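Local coordinates for aminopeptidase (PDB 5IB9), which probably acts as a zinc-dependent metalloexopeptidase, an aminopeptidase that removes amino acids from the N-terminal end of peptides, at residues K140-Y145 and S162-V167; S91-E96 and G115-I120; T219-I224 and R293-F298. All blocks are in the same frame, centred on the assembly; numbering follows the deposited sequence.

Contact 1 of 3, residues K140-Y145 and S162-V167; sequences KAVIIY and SFVAAV
Val-142 and Val-167 carry the backbone pairing of two parallel strands whose axes come within 4.7 Å. Val-142 N donates to Ala-165 O at 2.8 Å, Val-142 O accepts from Val-167 N at 3.0 Å, and Ile-144 N closes the ladder on Val-167 O at 2.8 Å, the straightest of the three bonds at 165°. CA-H...O contacts reinforce the ladder. Val-142 O is also met by Ala-166 CA at 3.3 Å, and Val-167 O likewise receives Ile-143 CA, so each of these carbonyls takes one N-H bond and a weaker CA-H...O contact.

Apolar contacts flank the bonds. On the face bearing Ile-143 and Val-167 the two side chains lie side by side and point the same way. Val-167 CG2 sits between its own backbone N and carbonyl carbon (chi1 -55°), which brings it to 3.7 Å from Ile-143 CG1. Ahead of the paired residues, Val-164 leans on the neighbouring backbone, its CG2 3.6 Å from Ala-141 CA, while it meets Val-142 at about a right angle through their CG2 methyls. Val-164 also packs on Lys-136 of the second subunit.

Val-142 and Ala-166 point to the other face, covered by helix 127-136, while Ile-143 meets Leu-119 on the next strand. Such parallel strands backed by a helix belong to the core of the protease-associated (PA) domain.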
loop_
_atom_site.group_PDB
_atom_site.type_symbol
_atom_site.label_atom_id
_atom_site.label_comp_id
_atom_site.label_asym_id
_atom_site.label_seq_id
_atom_site.Cartn_x
_atom_site.Cartn_y
_atom_site.Cartn_z
ATOM N N LYS A 140 -0.187 18.400 24.199
ATOM C CA LYS A 140 -1.615 18.087 23.936
ATOM C C LYS A 140 -2.169 18.774 22.680
ATOM O O LYS A 140 -3.254 18.407 22.153
ATOM C CB LYS A 140 -2.499 18.444 25.129
ATOM C CG LYS A 140 -2.269 17.641 26.430
ATOM C CD LYS A 140 -1.782 16.223 26.192
ATOM C CE LYS A 140 -1.478 15.466 27.524
ATOM N NZ LYS A 140 -0.512 14.286 27.386
ATOM N N ALA A 141 -1.423 19.757 22.189
ATOM C CA ALA A 141 -1.724 20.388 20.919
ATOM C C ALA A 141 -0.490 21.119 20.433
ATOM O O ALA A 141 0.453 21.353 21.189
ATOM C CB ALA A 141 -2.923 21.347 21.054
ATOM N N VAL A 142 -0.496 21.487 19.169
ATOM C CA VAL A 142 0.655 22.122 18.506
ATOM C C VAL A 142 0.136 23.301 17.712
ATOM O O VAL A 142 -0.905 23.240 17.059
ATOM C CB VAL A 142 1.403 21.149 17.569
ATOM C CG1 VAL A 142 2.313 21.862 16.769
ATOM C CG2 VAL A 142 2.087 20.050 18.407
ATOM N N ILE A 143 0.803 24.450 17.881
ATOM C CA ILE A 143 0.544 25.613 17.033
ATOM C C ILE A 143 1.779 25.849 16.184
ATOM O O ILE A 143 2.919 26.007 16.673
ATOM C CB ILE A 143 0.233 26.875 17.847
ATOM C CG1 ILE A 143 -1.057 26.723 18.629
ATOM C CG2 ILE A 143 0.219 28.139 16.934
ATOM C CD1 ILE A 143 -1.146 27.731 19.828
ATOM N N ILE A 144 1.607 25.774 14.847
ATOM C CA ILE A 144 2.715 25.960 13.970
ATOM C C ILE A 144 2.567 27.353 13.332
ATOM O O ILE A 144 1.454 27.772 12.943
ATOM C CB ILE A 144 2.801 24.829 12.876
ATOM C CG1 ILE A 144 2.949 23.459 13.538
ATOM C CG2 ILE A 144 4.014 25.125 12.026
ATOM C CD1 ILE A 144 2.880 22.321 12.593
ATOM N N TYR A 145 3.649 28.119 13.313
ATOM C CA TYR A 145 3.550 29.449 12.726
ATOM C C TYR A 145 4.381 29.610 11.446
ATOM O O TYR A 145 5.475 28.995 11.266
ATOM C CB TYR A 145 3.851 30.570 13.733
ATOM C CG TYR A 145 5.248 30.634 14.299
ATOM C CD1 TYR A 145 6.172 31.547 13.806
ATOM C CD2 TYR A 145 5.617 29.874 15.436
ATOM C CE1 TYR A 145 7.452 31.668 14.366
ATOM C CE2 TYR A 145 6.911 29.969 16.011
ATOM C CZ TYR A 145 7.814 30.902 15.485
ATOM O OH TYR A 145 9.103 31.033 15.995
ATOM N N SER A 162 -0.619 9.076 16.213
ATOM C CA SER A 162 0.480 9.657 16.973
ATOM C C SER A 162 0.291 11.163 17.099
ATOM O O SER A 162 0.826 11.778 18.034
ATOM C CB SER A 162 1.796 9.393 16.306
ATOM O OG SER A 162 1.719 8.085 15.808
ATOM N N PHE A 163 -0.452 11.738 16.165
ATOM C CA PHE A 163 -0.684 13.202 16.192
ATOM C C PHE A 163 -1.496 13.732 17.389
ATOM O O PHE A 163 -2.206 13.010 18.121
ATOM C CB PHE A 163 -1.366 13.670 14.919
ATOM C CG PHE A 163 -0.612 13.413 13.625
ATOM C CD1 PHE A 163 0.783 13.455 13.538
ATOM C CD2 PHE A 163 -1.354 13.215 12.461
ATOM C CE1 PHE A 163 1.417 13.274 12.296
ATOM C CE2 PHE A 163 -0.725 13.039 11.229
ATOM C CZ PHE A 163 0.664 13.059 11.166
ATOM N N VAL A 164 -1.378 15.046 17.596
ATOM C CA VAL A 164 -2.345 15.729 18.480
ATOM C C VAL A 164 -2.773 16.880 17.657
ATOM O O VAL A 164 -2.181 17.132 16.623
ATOM C CB VAL A 164 -1.752 16.227 19.836
ATOM C CG1 VAL A 164 -1.344 15.048 20.691
ATOM C CG2 VAL A 164 -0.591 17.203 19.599
ATOM N N ALA A 165 -3.807 17.616 18.096
ATOM C CA ALA A 165 -4.337 18.683 17.271
ATOM C C ALA A 165 -3.234 19.656 16.847
ATOM O O ALA A 165 -2.336 19.976 17.645
ATOM C CB ALA A 165 -5.496 19.416 18.025
ATOM N N ALA A 166 -3.297 20.136 15.607
ATOM C CA ALA A 166 -2.276 20.976 15.048
ATOM C C ALA A 166 -2.969 22.069 14.272
ATOM O O ALA A 166 -3.840 21.771 13.434
ATOM C CB ALA A 166 -1.373 20.152 14.126
ATOM N N VAL A 167 -2.617 23.332 14.559
ATOM C CA VAL A 167 -3.227 24.481 13.875
ATOM C C VAL A 167 -2.134 25.412 13.444
ATOM O O VAL A 167 -1.107 25.557 14.113
ATOM C CB VAL A 167 -4.239 25.227 14.753
ATOM C CG1 VAL A 167 -5.284 24.298 15.270
ATOM C CG2 VAL A 167 -3.526 25.885 15.964
#

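Contact 2 of 3, residues S91-E96 and G115-I120; sequences SDVTAE and GKIALI
Glu-96 and Lys-116 run side by side and point the same way because of how their chains leave the backbone. Glu-96 sets CG opposite its own N (chi1 -169°) and stays extended to the carboxylate. Lys-116 is straight as far as CE and then bends at its last torsion (chi4 -47°), which swings the ammonium over to the acid. The resulting salt bridge joins Lys-116 NZ to Glu-96 OE1 at 3.1 Å, through the anti lone pair of that oxygen, the one facing away from OE2. Glu-96 also touches a crystal neighbour, so its pose may be partly set by the lattice. A water accepts from Glu-96 N at 2.9 Å and, weakly, from Lys-116 NZ, a loose second link between the two residues.

The backbones meet at one point, where Ile-117 N donates to Glu-96 O at 2.9 Å in a nearly straight bond. Lys-116 CB passes the same carbonyl oxygen at 3.4 Å. Just before it, Ala-95 CB is pressed on Gly-115 O at 3.1 Å, a tight fit. Ile-117 then reaches back under strand 91-96, its CD1 3.9 Å from Ala-95 O and its CG1 4.4 Å from Val-93 CG1. Beyond this meeting point the segments splay, their axes 70° apart.

Strand 91-99 is paired on its other side with the long antiparallel strand 187-210, and Ile-117 also touches Ala-189 there. Strand 117-121 pairs in parallel with both 91-99 and 141-145, and Val-93 rests on Ala-141 of the latter strand. The chain connects the two strands of this contact through the short helix 105-109.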
loop_
_atom_site.group_PDB
_atom_site.type_symbol
_atom_site.label_atom_id
_atom_site.label_comp_id
_atom_site.label_asym_id
_atom_site.label_seq_id
_atom_site.Cartn_x
_atom_site.Cartn_y
_atom_site.Cartn_z
ATOM N N SER A 91 -9.266 18.375 19.618
ATOM C CA SER A 91 -8.796 18.666 20.985
ATOM C C SER A 91 -9.652 19.775 21.619
ATOM O O SER A 91 -10.423 20.489 20.956
ATOM C CB SER A 91 -7.331 19.139 20.983
ATOM O OG SER A 91 -7.276 20.381 20.337
ATOM N N ASP A 92 -9.448 19.924 22.916
ATOM C CA ASP A 92 -10.033 21.005 23.673
ATOM C C ASP A 92 -9.090 21.190 24.858
ATOM O O ASP A 92 -9.281 20.623 25.949
ATOM C CB ASP A 92 -11.446 20.634 24.138
ATOM C CG ASP A 92 -12.137 21.782 24.835
ATOM O OD1 ASP A 92 -13.293 21.579 25.294
ATOM O OD2 ASP A 92 -11.504 22.877 24.925
ATOM N N VAL A 93 -8.029 21.950 24.627
ATOM C CA VAL A 93 -6.969 22.034 25.612
ATOM C C VAL A 93 -6.622 23.497 25.891
ATOM O O VAL A 93 -6.508 24.319 24.984
ATOM C CB VAL A 93 -5.736 21.185 25.193
ATOM C CG1 VAL A 93 -5.293 21.555 23.800
ATOM C CG2 VAL A 93 -4.596 21.347 26.186
ATOM N N THR A 94 -6.554 23.809 27.187
ATOM C CA THR A 94 -6.113 25.118 27.676
ATOM C C THR A 94 -4.913 24.804 28.514
ATOM O O THR A 94 -5.010 23.998 29.461
ATOM C CB THR A 94 -7.219 25.785 28.547
ATOM O OG1 THR A 94 -8.222 26.290 27.667
ATOM C CG2 THR A 94 -6.663 26.979 29.417
ATOM N N ALA A 95 -3.750 25.386 28.156
ATOM C CA ALA A 95 -2.521 25.037 28.845
ATOM C C ALA A 95 -1.402 25.972 28.513
ATOM O O ALA A 95 -1.563 26.830 27.669
ATOM C CB ALA A 95 -2.079 23.621 28.554
ATOM N N GLU A 96 -0.277 25.812 29.222
ATOM C CA GLU A 96 0.878 26.682 28.982
ATOM C C GLU A 96 1.415 26.473 27.552
ATOM O O GLU A 96 1.425 25.356 27.062
ATOM C CB GLU A 96 2.006 26.388 29.962
ATOM C CG GLU A 96 3.057 27.479 29.872
ATOM C CD GLU A 96 4.269 27.190 30.708
ATOM O OE1 GLU A 96 4.319 26.186 31.450
ATOM O OE2 GLU A 96 5.196 27.995 30.642
ATOM N N GLY A 115 1.357 17.901 28.812
ATOM C CA GLY A 115 0.153 18.630 29.188
ATOM C C GLY A 115 0.089 20.022 28.563
ATOM O O GLY A 115 -0.935 20.689 28.663
ATOM N N LYS A 116 1.129 20.399 27.828
ATOM C CA LYS A 116 1.254 21.760 27.319
ATOM C C LYS A 116 1.047 21.876 25.802
ATOM O O LYS A 116 0.808 20.869 25.131
ATOM C CB LYS A 116 2.628 22.243 27.730
ATOM C CG LYS A 116 2.728 22.407 29.320
ATOM C CD LYS A 116 4.156 22.757 29.748
ATOM C CE LYS A 116 4.280 22.682 31.278
ATOM N NZ LYS A 116 3.142 23.394 32.014
ATOM N N ILE A 117 1.115 23.111 25.262
ATOM C CA ILE A 117 0.839 23.310 23.831
ATOM C C ILE A 117 2.152 23.749 23.258
ATOM O O ILE A 117 2.788 24.649 23.835
ATOM C CB ILE A 117 -0.233 24.402 23.612
ATOM C CG1 ILE A 117 -1.565 23.919 24.170
ATOM C CG2 ILE A 117 -0.390 24.718 22.142
ATOM C CD1 ILE A 117 -2.556 25.070 24.338
ATOM N N ALA A 118 2.648 23.107 22.175
ATOM C CA ALA A 118 3.913 23.511 21.596
ATOM C C ALA A 118 3.733 24.591 20.544
ATOM O O ALA A 118 2.819 24.500 19.768
ATOM C CB ALA A 118 4.604 22.331 20.980
ATOM N N LEU A 119 4.583 25.623 20.564
ATOM C CA LEU A 119 4.637 26.621 19.504
ATOM C C LEU A 119 5.855 26.300 18.686
ATOM O O LEU A 119 6.966 26.195 19.224
ATOM C CB LEU A 119 4.836 28.012 20.115
ATOM C CG LEU A 119 4.760 29.161 19.081
ATOM C CD1 LEU A 119 3.358 29.455 18.490
ATOM C CD2 LEU A 119 5.295 30.449 19.765
ATOM N N ILE A 120 5.651 26.148 17.369
ATOM C CA ILE A 120 6.695 25.599 16.546
ATOM C C ILE A 120 6.681 26.409 15.280
ATOM O O ILE A 120 5.589 26.747 14.748
ATOM C CB ILE A 120 6.390 24.135 16.118
ATOM C CG1 ILE A 120 6.158 23.215 17.323
ATOM C CG2 ILE A 120 7.551 23.625 15.280
ATOM C CD1 ILE A 120 5.914 21.698 16.967
HETATM O O HOH W 1 -0.038 23.843 31.404
#

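Contact 3 of 3, residues T219-I224 and R293-F298; sequences TNDIII and RTIGMF
Ile-222 and Ile-224 bind the parallel strand 294-298 through their backbones in the tightly packed part of the contact. Ile-222 O accepts from Ile-295 N at 2.8 Å and Ile-224 O from Phe-298 N at 2.8 Å. Ile-222 pairs with Thr-294 but Ile-224 with Met-297, so Ile-295 and Gly-296 together face Ile-223: a beta bulge. On one face Ile-224 CB packs on Met-297 CG at 3.7 Å; on the other, Ile-223 CG1 meets Ile-295 CG1 at 3.7 Å and its CG2 approaches Phe-298, which helix 382-400 covers.

The end that starts at Asn-220 and Arg-293 is nearer solvent and held by polar groups. Arg-293 folds back at chi3 (-59°), and its NH1 donates to Asn-220 O at 2.7 Å, Asn-220 O lying close to the guanidinium plane, while Ile-222 CD1 lies over one face of that group. NE forms a salt bridge with Asp-289. With an alanine here, Asn-220 O and Asp-289 are likely to lose this partner, and Ile-222 CD1 the flat group it rests on. Asp-221 lies across Ile-295, with Asp-221 CG 3.6 Å from Ile-295 CG2.

Parallel central strands leading to metal ligands, here His-228 and Asp-301, characterise the M28 zinc-peptidase fold.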
loop_
_atom_site.group_PDB
_atom_site.type_symbol
_atom_site.label_atom_id
_atom_site.label_comp_id
_atom_site.label_asym_id
_atom_site.label_seq_id
_atom_site.Cartn_x
_atom_site.Cartn_y
_atom_site.Cartn_z
ATOM N N THR A 219 8.986 -3.674 -30.277
ATOM C CA THR A 219 9.956 -3.679 -29.233
ATOM C C THR A 219 9.157 -4.160 -27.994
ATOM O O THR A 219 7.902 -4.301 -28.029
ATOM C CB THR A 219 10.553 -2.279 -28.933
ATOM O OG1 THR A 219 9.581 -1.545 -28.206
ATOM C CG2 THR A 219 10.962 -1.493 -30.174
ATOM N N ASN A 220 9.939 -4.353 -26.946
ATOM C CA ASN A 220 9.505 -4.641 -25.570
ATOM C C ASN A 220 9.326 -3.421 -24.740
ATOM O O ASN A 220 8.901 -3.575 -23.591
ATOM C CB ASN A 220 10.615 -5.497 -24.833
ATOM C CG ASN A 220 10.686 -6.902 -25.362
ATOM O OD1 ASN A 220 11.795 -7.490 -25.492
ATOM N ND2 ASN A 220 9.512 -7.459 -25.725
ATOM N N ASP A 221 9.450 -2.232 -25.330
ATOM C CA ASP A 221 9.464 -1.026 -24.486
ATOM C C ASP A 221 8.025 -0.582 -24.157
ATOM O O ASP A 221 7.052 -0.888 -24.853
ATOM C CB ASP A 221 10.076 0.151 -25.243
ATOM C CG ASP A 221 11.546 -0.054 -25.639
ATOM O OD1 ASP A 221 12.235 -0.962 -25.048
ATOM O OD2 ASP A 221 12.063 0.792 -26.428
ATOM N N ILE A 222 7.897 0.094 -22.999
ATOM C CA ILE A 222 6.642 0.714 -22.568
ATOM C C ILE A 222 6.874 2.222 -22.273
ATOM O O ILE A 222 7.900 2.570 -21.707
ATOM C CB ILE A 222 6.165 0.092 -21.213
ATOM C CG1 ILE A 222 5.955 -1.445 -21.410
ATOM C CG2 ILE A 222 4.809 0.649 -20.797
ATOM C CD1 ILE A 222 5.868 -2.150 -19.962
ATOM N N ILE A 223 5.916 3.054 -22.681
ATOM C CA ILE A 223 5.889 4.472 -22.276
ATOM C C ILE A 223 4.529 4.683 -21.580
ATOM O O ILE A 223 3.513 4.243 -22.034
ATOM C CB ILE A 223 5.976 5.408 -23.482
ATOM C CG1 ILE A 223 7.384 5.289 -23.949
ATOM C CG2 ILE A 223 5.786 6.810 -22.939
ATOM C CD1 ILE A 223 7.679 6.069 -25.274
ATOM N N ILE A 224 4.589 5.389 -20.426
ATOM C CA ILE A 224 3.377 5.857 -19.633
ATOM C C ILE A 224 3.187 7.325 -19.857
ATOM O O ILE A 224 4.176 8.115 -19.844
ATOM C CB ILE A 224 3.569 5.542 -18.176
ATOM C CG1 ILE A 224 3.743 4.005 -17.971
ATOM C CG2 ILE A 224 2.399 6.000 -17.407
ATOM C CD1 ILE A 224 4.082 3.613 -16.516
ATOM N N ARG A 293 11.196 -2.438 -18.424
ATOM C CA ARG A 293 10.903 -2.171 -19.844
ATOM C C ARG A 293 10.296 -0.784 -20.005
ATOM O O ARG A 293 10.064 -0.377 -21.169
ATOM C CB ARG A 293 9.874 -3.202 -20.373
ATOM C CG ARG A 293 10.543 -4.511 -20.440
ATOM C CD ARG A 293 9.715 -5.482 -21.012
ATOM N NE ARG A 293 8.435 -5.785 -20.412
ATOM C CZ ARG A 293 7.220 -5.595 -20.952
ATOM N NH1 ARG A 293 7.076 -4.977 -22.090
ATOM N NH2 ARG A 293 6.113 -6.089 -20.350
ATOM N N THR A 294 9.980 -0.051 -18.918
ATOM C CA THR A 294 9.343 1.272 -19.094
ATOM C C THR A 294 10.430 2.315 -19.304
ATOM O O THR A 294 11.237 2.670 -18.412
ATOM C CB THR A 294 8.538 1.563 -17.809
ATOM O OG1 THR A 294 7.467 0.656 -17.696
ATOM C CG2 THR A 294 7.831 2.979 -18.062
ATOM N N ILE A 295 10.482 2.773 -20.560
ATOM C CA ILE A 295 11.528 3.676 -20.976
ATOM C C ILE A 295 11.283 5.140 -20.672
ATOM O O ILE A 295 12.211 5.942 -20.681
ATOM C CB ILE A 295 11.904 3.531 -22.453
ATOM C CG1 ILE A 295 10.710 3.922 -23.279
ATOM C CG2 ILE A 295 12.395 2.017 -22.811
ATOM C CD1 ILE A 295 11.117 3.936 -24.870
ATOM N N GLY A 296 10.047 5.437 -20.292
ATOM C CA GLY A 296 9.773 6.815 -19.916
ATOM C C GLY A 296 8.327 6.959 -19.404
ATOM O O GLY A 296 7.412 6.246 -19.862
ATOM N N MET A 297 8.160 7.907 -18.502
ATOM C CA MET A 297 6.847 8.256 -18.000
ATOM C C MET A 297 6.763 9.778 -18.122
ATOM O O MET A 297 7.599 10.540 -17.603
ATOM C CB MET A 297 6.622 7.804 -16.512
ATOM C CG MET A 297 5.177 8.055 -15.946
ATOM S SD MET A 297 5.053 9.703 -15.305
ATOM C CE MET A 297 3.278 9.687 -15.030
ATOM N N PHE A 298 5.768 10.214 -18.908
ATOM C CA PHE A 298 5.418 11.652 -19.168
ATOM C C PHE A 298 4.251 12.017 -18.312
ATOM O O PHE A 298 3.184 11.482 -18.479
ATOM C CB PHE A 298 5.064 11.869 -20.621
ATOM C CG PHE A 298 6.182 11.609 -21.601
ATOM C CD1 PHE A 298 6.707 12.725 -22.331
ATOM C CD2 PHE A 298 6.697 10.334 -21.861
ATOM C CE1 PHE A 298 7.709 12.519 -23.253
ATOM C CE2 PHE A 298 7.731 10.147 -22.807
ATOM C CZ PHE A 298 8.227 11.224 -23.502
#

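Contacts 1 and 2 share the PA domain, their centres 8 Å apart. Strand 117-121 of contact 2 lies beside strand 141-145 of contact 1: Ile-143 N probably donates to Ala-118 O (2.8 Å), and Tyr-145 N to Ile-120 O (2.8 Å). Contact 3 belongs to the M28 peptidase region on the opposite side of the chain's centre, its centre about 44 Å from that of contact 1 and 51 Å from that of contact 2. It alone approaches the catalytic region: the Met-297 side chain is about 12 Å from a bound zinc ion and from the inhibitor, whereas contacts 1 and 2 are remote from the annotated sites.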